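Long-range contacts in tumour necrosis factor receptor (Ectromelia virus, PDB 3ON9), which probably blunts host immune defence by binding host TNF and chemokines outside the cell, its SECRET domain, the part in this chain, serving chemokine binding: residues V11-Y16 and L123-V128; D46-F51 and L77-K82; L98-K103 and D140-H145. All coordinates share one frame; numbering follows the deposited sequence.

Interaction 1 (V11-Y16 and L123-V128)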
loop_
_atom_site.group_PDB
_atom_site.type_symbol
_atom_site.label_atom_id
_atom_site.label_comp_id
_atom_site.label_asym_id
_atom_site.label_seq_id
_atom_site.Cartn_x
_atom_site.Cartn_y
_atom_site.Cartn_z
ATOM N N VAL A 11 -3.178 -1.067 2.836
ATOM C CA VAL A 11 -2.366 -0.415 1.826
ATOM C C VAL A 11 -2.531 -1.204 0.537
ATOM O O VAL A 11 -2.336 -2.414 0.527
ATOM C CB VAL A 11 -0.875 -0.367 2.248
ATOM C CG1 VAL A 11 -0.036 0.267 1.144
ATOM C CG2 VAL A 11 -0.718 0.407 3.549
ATOM N N GLU A 12 -2.927 -0.522 -0.538
ATOM C CA GLU A 12 -3.117 -1.154 -1.836
ATOM C C GLU A 12 -2.257 -0.462 -2.863
ATOM O O GLU A 12 -2.189 0.766 -2.892
ATOM C CB GLU A 12 -4.570 -1.040 -2.297
ATOM C CG GLU A 12 -5.578 -1.656 -1.364
ATOM C CD GLU A 12 -6.976 -1.112 -1.606
ATOM O OE1 GLU A 12 -7.507 -1.284 -2.729
ATOM O OE2 GLU A 12 -7.538 -0.503 -0.672
ATOM N N ILE A 13 -1.621 -1.254 -3.717
ATOM C CA ILE A 13 -0.827 -0.720 -4.810
ATOM C C ILE A 13 -1.223 -1.422 -6.108
ATOM O O ILE A 13 -1.029 -2.633 -6.255
ATOM C CB ILE A 13 0.702 -0.908 -4.551
ATOM C CG1 ILE A 13 1.107 -0.421 -3.146
ATOM C CG2 ILE A 13 1.514 -0.171 -5.607
ATOM C CD1 ILE A 13 1.107 -1.512 -2.055
ATOM N N ASN A 14 -1.778 -0.670 -7.060
ATOM C CA ASN A 14 -2.187 -1.258 -8.333
ATOM C C ASN A 14 -1.285 -0.732 -9.436
ATOM O O ASN A 14 -0.946 0.443 -9.440
ATOM C CB ASN A 14 -3.666 -0.962 -8.608
ATOM C CG ASN A 14 -4.561 -1.536 -7.532
ATOM O OD1 ASN A 14 -4.248 -2.581 -6.958
ATOM N ND2 ASN A 14 -5.657 -0.849 -7.225
ATOM N N MET A 15 -0.852 -1.611 -10.334
ATOM C CA MET A 15 0.249 -1.278 -11.236
ATOM C C MET A 15 0.032 -1.809 -12.647
ATOM O O MET A 15 -0.483 -2.907 -12.827
ATOM C CB MET A 15 1.562 -1.860 -10.689
ATOM C CG MET A 15 1.905 -1.370 -9.289
ATOM S SD MET A 15 3.452 -2.065 -8.674
ATOM C CE MET A 15 2.940 -3.753 -8.336
ATOM N N TYR A 16 0.445 -1.030 -13.639
ATOM C CA TYR A 16 0.398 -1.469 -15.024
ATOM C C TYR A 16 1.490 -0.760 -15.810
ATOM O O TYR A 16 1.688 0.431 -15.636
ATOM C CB TYR A 16 -0.967 -1.131 -15.638
ATOM C CG TYR A 16 -1.172 -1.758 -16.993
ATOM C CD1 TYR A 16 -1.807 -2.985 -17.118
ATOM C CD2 TYR A 16 -0.702 -1.141 -18.139
ATOM C CE1 TYR A 16 -1.974 -3.581 -18.356
ATOM C CE2 TYR A 16 -0.873 -1.727 -19.381
ATOM C CZ TYR A 16 -1.510 -2.939 -19.477
ATOM O OH TYR A 16 -1.679 -3.518 -20.711
ATOM N N LEU A 123 0.040 3.847 -11.877
ATOM C CA LEU A 123 0.343 3.453 -10.507
ATOM C C LEU A 123 -0.694 4.100 -9.614
ATOM O O LEU A 123 -0.823 5.326 -9.597
ATOM C CB LEU A 123 1.742 3.934 -10.113
ATOM C CG LEU A 123 2.143 3.826 -8.636
ATOM C CD1 LEU A 123 1.994 2.376 -8.124
ATOM C CD2 LEU A 123 3.564 4.335 -8.410
ATOM N N ASP A 124 -1.438 3.280 -8.876
ATOM C CA ASP A 124 -2.428 3.773 -7.926
ATOM C C ASP A 124 -2.035 3.266 -6.548
ATOM O O ASP A 124 -1.681 2.094 -6.393
ATOM C CB ASP A 124 -3.825 3.226 -8.250
ATOM C CG ASP A 124 -4.293 3.572 -9.647
ATOM O OD1 ASP A 124 -4.147 4.733 -10.065
ATOM O OD2 ASP A 124 -4.824 2.668 -10.315
ATOM N N VAL A 125 -2.114 4.139 -5.550
ATOM C CA VAL A 125 -1.880 3.746 -4.172
ATOM C C VAL A 125 -3.048 4.213 -3.310
ATOM O O VAL A 125 -3.527 5.339 -3.452
ATOM C CB VAL A 125 -0.574 4.356 -3.648
ATOM C CG1 VAL A 125 -0.410 4.078 -2.161
ATOM C CG2 VAL A 125 0.590 3.781 -4.431
ATOM N N TYR A 126 -3.523 3.330 -2.438
ATOM C CA TYR A 126 -4.488 3.712 -1.417
ATOM C C TYR A 126 -3.966 3.320 -0.051
ATOM O O TYR A 126 -3.578 2.175 0.165
ATOM C CB TYR A 126 -5.843 3.042 -1.652
ATOM C CG TYR A 126 -6.375 3.182 -3.057
ATOM C CD1 TYR A 126 -7.161 4.272 -3.430
ATOM C CD2 TYR A 126 -6.092 2.224 -4.015
ATOM C CE1 TYR A 126 -7.642 4.388 -4.737
ATOM C CE2 TYR A 126 -6.567 2.334 -5.312
ATOM C CZ TYR A 126 -7.337 3.406 -5.664
ATOM O OH TYR A 126 -7.800 3.476 -6.968
ATOM N N ILE A 127 -3.955 4.279 0.862
ATOM C CA ILE A 127 -3.637 3.996 2.259
ATOM C C ILE A 127 -4.898 4.319 3.045
ATOM O O ILE A 127 -5.354 5.460 3.053
ATOM C CB ILE A 127 -2.474 4.854 2.747
ATOM C CG1 ILE A 127 -1.244 4.572 1.881
ATOM C CG2 ILE A 127 -2.171 4.537 4.230
ATOM C CD1 ILE A 127 -0.097 5.526 2.097
ATOM N N VAL A 128 -5.464 3.305 3.687
ATOM C CA VAL A 128 -6.804 3.412 4.252
ATOM C C VAL A 128 -6.781 3.073 5.728
ATOM O O VAL A 128 -6.396 1.964 6.117
ATOM C CB VAL A 128 -7.773 2.477 3.516
ATOM C CG1 VAL A 128 -9.180 2.604 4.090
ATOM C CG2 VAL A 128 -7.776 2.807 2.025
#
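Ile-13 and Leu-123 lie side by side on the buried face of the antiparallel strands 11-16 and 123-128. CG2 of Ile-13 meets CD1 of Leu-123 at 3.6 Å. Leu-123 places CG opposite its backbone N (chi1 170°), and from there CD1 reaches across to the other strand. CD1 of Leu-123 also touches CG of Met-15 at 3.9 Å. Packing thins along this face: CG2 of Val-11 stands 4.4 Å from CG2 of Ile-127. Two hydrogen-bonded pairs, Glu-12 with Tyr-126 and Asn-14 with Asp-124, join the backbones by four nearly straight bonds. In one of them Asn-14 N donates to Asp-124 O at 2.8 Å. On the other face, the Glu-12 and Tyr-126 end is looser and partly exposed. There CB of Glu-12 rests at the ring edge, 4.0 Å from CD2 of Tyr-126, and the carboxylate plane is turned 33° from the ring. Asp-124, on the same face but buried, is held by His-145 and by the backbone N of Leu-150. Strand 8-16 runs between 62-69 and 122-130, and 140-145 flanks the latter. The apolar face packs on Leu-85, Val-113 and Val-115 of strands 82-89 and 110-116 in the opposing sheet.

Interaction 2 (D46-F51 and L77-K82); sequences DCTPVF and LTTQCK
The CA atoms of Cys-47 and Cys-81 come within 4.1 Å where the loop segments 46-51 and 77-82 meet, and at Asp-46, just before the first cysteine, the chain turns in a left-handed backbone conformation (phi 69°). The two cysteines are joined covalently, with Cys-47 SG 2.0 Å from Cys-81 SG. The S-S torsion, chi3 85°, is positive, which makes the disulfide right-handed. Both cysteine side chains rest on Ile-9 of strand 8-16. The side chain of Asp-46 points toward the other segment, and its CB packs 3.3 Å from Gln-80 O. Its carboxylate forms a salt bridge, with OD2 of Asp-46 2.7 Å from NZ of Lys-82. The lysine reaches it by curling back on itself, bent at chi3 (-87°) and again at chi4. NZ approaches OD2 on the anti lone pair, the one away from the other oxygen. The same NZ of Lys-82 also donates to Gln-80 O at 2.7 Å, so two bonds fix the end of the chain.

The disulfide ties together two connections of the beta sandwich. One leads from strand 38-45 of the mixed sheet to 51-59 of the antiparallel sheet. The other returns from 62-69 to 82-89, and Lys-82 already pairs through its backbone with Glu-45.

Beyond the sulfurs, OG1 of Thr-79 donates to Asp-46 O at 2.9 Å, from a position tilted out of the carbonyl plane. Gln-75 NE2 bonds to that same oxygen. A water donates to OG1 of Thr-79 and lies 2.6 Å from OG1 of Thr-48, which is also bonded to the backbone N of Asp-76. A second water accepts from Gln-80 N at 2.9 Å and makes a weak bond to the Asp-46 carboxylate.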
loop_
_atom_site.group_PDB
_atom_site.type_symbol
_atom_site.label_atom_id
_atom_site.label_comp_id
_atom_site.label_asym_id
_atom_site.label_seq_id
_atom_site.Cartn_x
_atom_site.Cartn_y
_atom_site.Cartn_z
ATOM N N ASP A 46 5.570 3.877 14.542
ATOM C CA ASP A 46 4.620 4.443 15.504
ATOM C C ASP A 46 3.154 4.139 15.173
ATOM O O ASP A 46 2.241 4.722 15.774
ATOM C CB ASP A 46 4.846 5.949 15.699
ATOM C CG ASP A 46 6.161 6.253 16.389
ATOM O OD1 ASP A 46 6.563 5.467 17.265
ATOM O OD2 ASP A 46 6.800 7.269 16.056
ATOM N N CYS A 47 2.931 3.221 14.233
ATOM C CA CYS A 47 1.582 2.729 13.944
ATOM C C CYS A 47 1.366 1.491 14.802
ATOM O O CYS A 47 2.156 0.563 14.747
ATOM C CB CYS A 47 1.445 2.334 12.471
ATOM S SG CYS A 47 1.891 3.644 11.325
ATOM N N THR A 48 0.297 1.479 15.589
ATOM C CA THR A 48 0.088 0.383 16.532
ATOM C C THR A 48 -0.391 -0.904 15.837
ATOM O O THR A 48 0.138 -1.975 16.095
ATOM C CB THR A 48 -0.887 0.767 17.675
ATOM O OG1 THR A 48 -0.633 2.111 18.105
ATOM C CG2 THR A 48 -0.698 -0.180 18.868
ATOM N N PRO A 49 -1.387 -0.806 14.938
ATOM C CA PRO A 49 -1.862 -2.041 14.297
ATOM C C PRO A 49 -0.739 -2.710 13.522
ATOM O O PRO A 49 -0.050 -2.026 12.757
ATOM C CB PRO A 49 -2.930 -1.535 13.323
ATOM C CG PRO A 49 -3.424 -0.245 13.980
ATOM C CD PRO A 49 -2.180 0.373 14.535
ATOM N N VAL A 50 -0.552 -4.012 13.719
ATOM C CA VAL A 50 0.591 -4.717 13.117
ATOM C C VAL A 50 0.252 -5.293 11.742
ATOM O O VAL A 50 -0.817 -5.872 11.525
ATOM C CB VAL A 50 1.203 -5.786 14.063
ATOM C CG1 VAL A 50 1.639 -5.136 15.375
ATOM C CG2 VAL A 50 0.231 -6.903 14.327
ATOM N N PHE A 51 1.165 -5.105 10.799
ATOM C CA PHE A 51 0.951 -5.651 9.471
ATOM C C PHE A 51 1.187 -7.155 9.486
ATOM O O PHE A 51 2.228 -7.621 9.962
ATOM C CB PHE A 51 1.835 -4.942 8.451
ATOM C CG PHE A 51 1.308 -3.593 8.058
ATOM C CD1 PHE A 51 0.418 -3.469 6.999
ATOM C CD2 PHE A 51 1.654 -2.461 8.776
ATOM C CE1 PHE A 51 -0.093 -2.223 6.641
ATOM C CE2 PHE A 51 1.152 -1.213 8.432
ATOM C CZ PHE A 51 0.266 -1.093 7.366
ATOM N N LEU A 77 -3.259 6.880 20.742
ATOM C CA LEU A 77 -3.414 8.283 20.368
ATOM C C LEU A 77 -2.229 9.142 20.810
ATOM O O LEU A 77 -2.140 10.312 20.446
ATOM C CB LEU A 77 -4.748 8.857 20.857
ATOM C CG LEU A 77 -5.959 8.288 20.111
ATOM C CD1 LEU A 77 -7.269 8.769 20.717
ATOM C CD2 LEU A 77 -5.890 8.631 18.621
ATOM N N THR A 78 -1.317 8.561 21.581
ATOM C CA THR A 78 -0.122 9.288 22.011
ATOM C C THR A 78 1.079 9.075 21.080
ATOM O O THR A 78 2.134 9.662 21.290
ATOM C CB THR A 78 0.280 8.953 23.480
ATOM O OG1 THR A 78 0.853 7.643 23.541
ATOM C CG2 THR A 78 -0.939 9.010 24.395
ATOM N N THR A 79 0.920 8.240 20.053
ATOM C CA THR A 79 1.960 8.086 19.032
ATOM C C THR A 79 1.378 8.398 17.654
ATOM O O THR A 79 0.181 8.218 17.419
ATOM C CB THR A 79 2.632 6.677 19.045
ATOM O OG1 THR A 79 1.749 5.695 18.486
ATOM C CG2 THR A 79 2.994 6.275 20.455
ATOM N N GLN A 80 2.229 8.881 16.755
ATOM C CA GLN A 80 1.771 9.363 15.455
ATOM C C GLN A 80 2.161 8.392 14.344
ATOM O O GLN A 80 3.327 8.282 13.992
ATOM C CB GLN A 80 2.338 10.757 15.169
ATOM C CG GLN A 80 1.945 11.836 16.182
ATOM C CD GLN A 80 0.435 12.043 16.291
ATOM O OE1 GLN A 80 -0.257 12.236 15.287
ATOM N NE2 GLN A 80 -0.077 12.009 17.518
ATOM N N CYS A 81 1.176 7.675 13.813
ATOM C CA CYS A 81 1.416 6.660 12.793
ATOM C C CYS A 81 1.983 7.291 11.520
ATOM O O CYS A 81 1.443 8.275 11.010
ATOM C CB CYS A 81 0.106 5.933 12.493
ATOM S SG CYS A 81 0.172 4.732 11.131
ATOM N N LYS A 82 3.098 6.750 11.037
ATOM C CA LYS A 82 3.733 7.238 9.816
ATOM C C LYS A 82 3.853 6.085 8.819
ATOM O O LYS A 82 4.599 5.133 9.051
ATOM C CB LYS A 82 5.117 7.832 10.144
ATOM C CG LYS A 82 5.064 9.024 11.109
ATOM C CD LYS A 82 6.445 9.368 11.695
ATOM C CE LYS A 82 6.744 8.557 12.946
ATOM N NZ LYS A 82 5.958 9.031 14.127
HETATM O O HOH W 1 4.932 9.670 17.522
HETATM O O HOH W 2 1.827 2.785 18.816
#

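Interaction 3 (L98-K103 and D140-H145); sequences LTPTTK and DVVAYH
The carbonyl oxygen of Ala-143 takes a hydrogen bond from Thr-101 N at 2.8 Å. The donor lies nearly along the C=O axis, but the bond is bent, its N-H...O angle 144°. CA of Pro-100 adds a CH...O contact to Ala-143 O at 3.1 Å. One water accepts from Ala-143 N at 2.9 Å and is also bound to OG1 of both Thr-101 and Thr-102. OG1 of Thr-102 has a further partner in Tyr-105 OH. A second water links Thr-99 O to His-145 N. Tyr-144 turns CG anti to its carbonyl carbon (chi1 -52°), which brings the ring alongside Pro-100. CB of Pro-100 sits over one ring face as a CH-pi contact, 4.1 Å from the Tyr-144 centroid. Leu-98 O lies at the edge of the ring, and CB of Leu-98 touches CD1 of Tyr-144 at 3.7 Å. CB of Pro-100 also meets CG1 of Val-142 at 3.7 Å. CG2 of Thr-101 reaches the ring of His-145, whose ND1 bonds to Asp-124. Strand 140-145 is an outermost strand of its sheet. Loop 98-103 bridges this polar edge without regular strand pairing: Ala-143 O is bound directly, while waters serve Ala-143 N and His-145 N.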
loop_
_atom_site.group_PDB
_atom_site.type_symbol
_atom_site.label_atom_id
_atom_site.label_comp_id
_atom_site.label_asym_id
_atom_site.label_seq_id
_atom_site.Cartn_x
_atom_site.Cartn_y
_atom_site.Cartn_z
ATOM N N LEU A 98 4.695 11.282 -4.803
ATOM C CA LEU A 98 3.323 11.379 -5.288
ATOM C C LEU A 98 2.502 12.211 -4.314
ATOM O O LEU A 98 2.736 12.192 -3.103
ATOM C CB LEU A 98 2.691 9.991 -5.440
ATOM C CG LEU A 98 3.447 9.039 -6.376
ATOM C CD1 LEU A 98 2.594 7.817 -6.662
ATOM C CD2 LEU A 98 3.841 9.738 -7.669
ATOM N N THR A 99 1.541 12.953 -4.861
ATOM C CA THR A 99 0.689 13.818 -4.063
ATOM C C THR A 99 -0.693 13.205 -3.999
ATOM O O THR A 99 -1.236 12.800 -5.028
ATOM C CB THR A 99 0.610 15.216 -4.698
ATOM O OG1 THR A 99 1.908 15.817 -4.659
ATOM C CG2 THR A 99 -0.367 16.105 -3.951
ATOM N N PRO A 100 -1.271 13.132 -2.789
ATOM C CA PRO A 100 -2.588 12.501 -2.633
ATOM C C PRO A 100 -3.689 13.380 -3.207
ATOM O O PRO A 100 -3.490 14.579 -3.415
ATOM C CB PRO A 100 -2.769 12.392 -1.110
ATOM C CG PRO A 100 -1.637 13.079 -0.494
ATOM C CD PRO A 100 -0.762 13.697 -1.533
ATOM N N THR A 101 -4.850 12.793 -3.453
ATOM C CA THR A 101 -5.924 13.569 -4.055
ATOM C C THR A 101 -6.740 14.364 -3.035
ATOM O O THR A 101 -7.554 15.195 -3.414
ATOM C CB THR A 101 -6.857 12.683 -4.888
ATOM O OG1 THR A 101 -7.484 11.727 -4.032
ATOM C CG2 THR A 101 -6.084 11.978 -5.999
ATOM N N THR A 102 -6.541 14.101 -1.745
ATOM C CA THR A 102 -7.183 14.887 -0.688
ATOM C C THR A 102 -6.203 15.085 0.454
ATOM O O THR A 102 -5.250 14.327 0.574
ATOM C CB THR A 102 -8.427 14.189 -0.128
ATOM O OG1 THR A 102 -8.053 12.939 0.469
ATOM C CG2 THR A 102 -9.444 13.929 -1.239
ATOM N N LYS A 103 -6.444 16.084 1.299
ATOM C CA LYS A 103 -5.584 16.269 2.472
ATOM C C LYS A 103 -6.335 16.542 3.772
ATOM O O LYS A 103 -5.721 16.830 4.804
ATOM C CB LYS A 103 -4.532 17.354 2.224
ATOM C CG LYS A 103 -5.068 18.735 1.882
ATOM C CD LYS A 103 -3.902 19.709 1.932
ATOM C CE LYS A 103 -4.331 21.148 1.766
ATOM N NZ LYS A 103 -3.142 22.027 1.916
ATOM N N ASP A 140 -10.603 6.940 6.608
ATOM C CA ASP A 140 -9.760 7.890 5.875
ATOM C C ASP A 140 -9.140 7.133 4.704
ATOM O O ASP A 140 -8.489 6.099 4.895
ATOM C CB ASP A 140 -8.630 8.436 6.760
ATOM C CG ASP A 140 -9.085 9.513 7.707
ATOM O OD1 ASP A 140 -10.146 10.135 7.471
ATOM O OD2 ASP A 140 -8.365 9.749 8.703
ATOM N N VAL A 141 -9.365 7.632 3.495
ATOM C CA VAL A 141 -8.822 7.037 2.286
ATOM C C VAL A 141 -7.839 8.004 1.652
ATOM O O VAL A 141 -8.243 9.048 1.120
ATOM C CB VAL A 141 -9.925 6.700 1.267
ATOM C CG1 VAL A 141 -9.308 6.161 -0.023
ATOM C CG2 VAL A 141 -10.904 5.700 1.854
ATOM N N VAL A 142 -6.552 7.672 1.711
ATOM C CA VAL A 142 -5.529 8.515 1.098
ATOM C C VAL A 142 -5.189 7.922 -0.268
ATOM O O VAL A 142 -4.638 6.817 -0.349
ATOM C CB VAL A 142 -4.256 8.605 1.961
ATOM C CG1 VAL A 142 -3.336 9.682 1.414
ATOM C CG2 VAL A 142 -4.607 8.899 3.425
ATOM N N ALA A 143 -5.542 8.628 -1.339
ATOM C CA ALA A 143 -5.429 8.070 -2.692
ATOM C C ALA A 143 -4.401 8.791 -3.551
ATOM O O ALA A 143 -4.287 10.016 -3.498
ATOM C CB ALA A 143 -6.800 8.049 -3.393
ATOM N N TYR A 144 -3.629 8.017 -4.315
ATOM C CA TYR A 144 -2.626 8.564 -5.221
ATOM C C TYR A 144 -2.782 7.908 -6.586
ATOM O O TYR A 144 -3.031 6.704 -6.674
ATOM C CB TYR A 144 -1.211 8.260 -4.727
ATOM C CG TYR A 144 -0.899 8.643 -3.294
ATOM C CD1 TYR A 144 -0.087 9.727 -3.017
ATOM C CD2 TYR A 144 -1.386 7.893 -2.228
ATOM C CE1 TYR A 144 0.215 10.080 -1.710
ATOM C CE2 TYR A 144 -1.084 8.231 -0.919
ATOM C CZ TYR A 144 -0.277 9.325 -0.672
ATOM O OH TYR A 144 0.037 9.682 0.619
ATOM N N HIS A 145 -2.620 8.693 -7.649
ATOM C CA HIS A 145 -2.695 8.160 -9.008
ATOM C C HIS A 145 -1.706 8.868 -9.929
ATOM O O HIS A 145 -1.709 10.098 -9.996
ATOM C CB HIS A 145 -4.108 8.365 -9.586
ATOM C CG HIS A 145 -5.208 7.873 -8.699
ATOM N ND1 HIS A 145 -5.429 6.532 -8.463
ATOM C CD2 HIS A 145 -6.155 8.541 -7.997
ATOM C CE1 HIS A 145 -6.456 6.397 -7.646
ATOM N NE2 HIS A 145 -6.920 7.603 -7.350
HETATM O O HOH W 3 -1.993 11.509 -7.077
HETATM O O HOH W 4 -7.285 10.982 -1.317
#

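All three contacts lie in the SECRET domain, a beta sandwich. Along the chain the segments run 11-16, 46-51, 77-82, 98-103, 123-128, 140-145. Interaction 2 therefore falls between the two halves of interaction 1, while interaction 3 alternates with interaction 1. Interactions 1 and 3 have centres about 10 Å apart and belong to one antiparallel sheet, where Val-125 pairs with Tyr-144 through the backbone. Interaction 2 lies at one end of the sandwich, with its centre about 20 Å from that of interaction 1. They still touch, through Val-11 and Phe-51. Interactions 2 and 3, centres about 19 Å apart, do not touch. Interaction 2 thus adds a covalent tie between inter-strand connections at the end of the same domain.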